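Local coordinates for protein esterase (Thermotoga maritima, PDB 3DOH) that is a thermostable esterase that probably hydrolyses carboxylic esters, with an immunoglobulin-like domain joined to an alpha/beta-hydrolase domain, at residues A[51-56]-A[107-112]. Sequence-based numbering, arbitrary orientation.
Sequences DTYSSR and KLDYIV. With SO4 (sulfate ion), chain E.
The first torsions of Tyr53 and Ile111 bring ring and methyl together: CG of Tyr53 stands anti to the carbonyl carbon, while in Ile111 it is CG1 that stands anti to the backbone N (chi1 172°), which leaves CG2 to do the touching. That methyl lies 3.5 Å from CE1 of Tyr53 and 3.8 Å from its CD1, approaching this bond of the ring obliquely, and the two side chains cross at about a right angle. CE1 of Tyr53 also comes within 4.3 Å of O of Asp109. Between the two segments runs strand 43-48, which hydrogen-bonds to both, so the contact spans two non-adjacent strands of the immunoglobulin-like N-terminal domain and is made largely by side chains reaching across the middle strand. Val116 and Leu115 of a second subunit pack on Tyr53 and Ile111, respectively, placing this pair at a subunit interface. A second, polar bridge crosses with Arg56, whose chain bends at chi2 and chi3 and brings NH1 to 3.2 Å from OH of Tyr110. The hydroxyl sits in the guanidinium plane, at its edge, but the N-H...O angle of 138° makes this a bent bond; guanidinium and phenol ring are turned 73° apart. Other partners hold this buried guanidinium in place: Asp89 forms a salt bridge with NE, Ser86 O accepts from NH2, and NH1 also donates to Val22 O. At Ser55, which does not touch segment 107-112, the backbone N donates to O1 of a sulfate, probably from the crystallisation liquor, at 3.0 Å.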
loop_
_atom_site.group_PDB
_atom_site.type_symbol
_atom_site.label_atom_id
_atom_site.label_comp_id
_atom_site.label_asym_id
_atom_site.label_seq_id
_atom_site.Cartn_x
_atom_site.Cartn_y
_atom_site.Cartn_z
ATOM N N ASP A 51 -15.518 -5.770 -28.175
ATOM C CA ASP A 51 -15.586 -4.469 -28.896
ATOM C C ASP A 51 -14.884 -3.268 -28.163
ATOM O O ASP A 51 -15.143 -2.098 -28.476
ATOM C CB ASP A 51 -17.033 -4.110 -29.360
ATOM C CG ASP A 51 -17.550 -5.043 -30.521
ATOM O OD1 ASP A 51 -17.124 -4.862 -31.709
ATOM O OD2 ASP A 51 -18.392 -5.953 -30.238
ATOM N N THR A 52 -13.995 -3.545 -27.201
ATOM C CA THR A 52 -13.002 -2.535 -26.816
ATOM C C THR A 52 -11.602 -3.133 -26.793
ATOM O O THR A 52 -11.417 -4.344 -26.960
ATOM C CB THR A 52 -13.264 -1.891 -25.435
ATOM O OG1 THR A 52 -13.323 -2.917 -24.438
ATOM C CG2 THR A 52 -14.546 -1.050 -25.425
ATOM N N TYR A 53 -10.624 -2.265 -26.558
ATOM C CA TYR A 53 -9.242 -2.676 -26.445
ATOM C C TYR A 53 -8.771 -2.520 -25.039
ATOM O O TYR A 53 -9.166 -1.592 -24.348
ATOM C CB TYR A 53 -8.363 -1.821 -27.320
ATOM C CG TYR A 53 -8.546 -2.117 -28.751
ATOM C CD1 TYR A 53 -7.778 -3.090 -29.357
ATOM C CD2 TYR A 53 -9.508 -1.433 -29.515
ATOM C CE1 TYR A 53 -7.934 -3.404 -30.678
ATOM C CE2 TYR A 53 -9.666 -1.725 -30.869
ATOM C CZ TYR A 53 -8.858 -2.714 -31.432
ATOM O OH TYR A 53 -8.980 -3.061 -32.742
ATOM N N SER A 54 -7.913 -3.419 -24.603
ATOM C CA SER A 54 -7.218 -3.155 -23.391
ATOM C C SER A 54 -5.692 -3.235 -23.651
ATOM O O SER A 54 -5.256 -3.849 -24.642
ATOM C CB SER A 54 -7.762 -4.050 -22.282
ATOM O OG SER A 54 -7.367 -5.395 -22.448
ATOM N N SER A 55 -4.891 -2.572 -22.806
ATOM C CA SER A 55 -3.426 -2.529 -23.024
ATOM C C SER A 55 -2.771 -3.811 -22.589
ATOM O O SER A 55 -3.190 -4.449 -21.616
ATOM C CB SER A 55 -2.713 -1.416 -22.247
ATOM O OG SER A 55 -3.412 -0.200 -22.253
ATOM N N ARG A 56 -1.731 -4.174 -23.327
ATOM C CA ARG A 56 -0.784 -5.177 -22.873
ATOM C C ARG A 56 0.340 -4.368 -22.305
ATOM O O ARG A 56 0.705 -3.310 -22.868
ATOM C CB ARG A 56 -0.315 -6.060 -24.035
ATOM C CG ARG A 56 -1.381 -7.052 -24.524
ATOM C CD ARG A 56 -1.870 -7.946 -23.388
ATOM N NE ARG A 56 -0.744 -8.616 -22.732
ATOM C CZ ARG A 56 -0.135 -9.712 -23.194
ATOM N NH1 ARG A 56 -0.544 -10.291 -24.330
ATOM N NH2 ARG A 56 0.899 -10.235 -22.514
ATOM N N LYS A 107 -9.853 -15.932 -32.418
ATOM C CA LYS A 107 -9.142 -15.134 -33.410
ATOM C C LYS A 107 -8.462 -13.931 -32.765
ATOM O O LYS A 107 -9.089 -13.174 -32.023
ATOM C CB LYS A 107 -10.100 -14.668 -34.508
ATOM C CG LYS A 107 -11.308 -13.903 -33.995
ATOM C CD LYS A 107 -12.561 -14.256 -34.782
ATOM C CE LYS A 107 -12.748 -15.762 -34.875
ATOM N NZ LYS A 107 -12.226 -16.308 -36.159
ATOM N N LEU A 108 -7.175 -13.762 -33.051
ATOM C CA LEU A 108 -6.356 -12.743 -32.368
ATOM C C LEU A 108 -6.404 -11.399 -33.040
ATOM O O LEU A 108 -6.268 -11.317 -34.248
ATOM C CB LEU A 108 -4.893 -13.194 -32.216
ATOM C CG LEU A 108 -4.690 -14.284 -31.171
ATOM C CD1 LEU A 108 -3.236 -14.765 -31.148
ATOM C CD2 LEU A 108 -5.154 -13.734 -29.816
ATOM N N ASP A 109 -6.506 -10.358 -32.224
ATOM C CA ASP A 109 -6.823 -9.051 -32.686
ATOM C C ASP A 109 -6.114 -7.879 -31.951
ATOM O O ASP A 109 -6.528 -7.428 -30.863
ATOM C CB ASP A 109 -8.311 -8.910 -32.548
ATOM C CG ASP A 109 -8.923 -8.309 -33.751
ATOM O OD1 ASP A 109 -8.400 -7.258 -34.192
ATOM O OD2 ASP A 109 -9.905 -8.899 -34.261
ATOM N N TYR A 110 -5.070 -7.359 -32.583
ATOM C CA TYR A 110 -4.153 -6.481 -31.932
ATOM C C TYR A 110 -3.900 -5.255 -32.736
ATOM O O TYR A 110 -3.891 -5.278 -33.967
ATOM C CB TYR A 110 -2.824 -7.178 -31.755
ATOM C CG TYR A 110 -2.716 -7.966 -30.495
ATOM C CD1 TYR A 110 -3.567 -9.054 -30.242
ATOM C CD2 TYR A 110 -1.743 -7.654 -29.545
ATOM C CE1 TYR A 110 -3.440 -9.805 -29.067
ATOM C CE2 TYR A 110 -1.612 -8.390 -28.375
ATOM C CZ TYR A 110 -2.450 -9.456 -28.145
ATOM O OH TYR A 110 -2.316 -10.159 -26.971
ATOM N N ILE A 111 -3.654 -4.168 -32.028
ATOM C CA ILE A 111 -3.123 -3.002 -32.668
ATOM C C ILE A 111 -1.923 -2.550 -31.866
ATOM O O ILE A 111 -1.922 -2.655 -30.628
ATOM C CB ILE A 111 -4.208 -1.937 -32.906
ATOM C CG1 ILE A 111 -3.621 -0.624 -33.404
ATOM C CG2 ILE A 111 -5.061 -1.733 -31.686
ATOM C CD1 ILE A 111 -4.766 0.279 -33.928
ATOM N N VAL A 112 -0.907 -2.101 -32.602
ATOM C CA VAL A 112 0.376 -1.803 -32.084
ATOM C C VAL A 112 0.761 -0.429 -32.545
ATOM O O VAL A 112 0.455 -0.047 -33.688
ATOM C CB VAL A 112 1.403 -2.772 -32.657
ATOM C CG1 VAL A 112 2.844 -2.430 -32.184
ATOM C CG2 VAL A 112 1.047 -4.169 -32.277
HETATM S S SO4 E . -6.431 -0.009 -20.423
HETATM O O1 SO4 E . -6.447 -0.209 -21.871
HETATM O O2 SO4 E . -5.165 0.628 -20.000
HETATM O O3 SO4 E . -6.638 -1.319 -19.807
HETATM O O4 SO4 E . -7.554 0.821 -20.022
#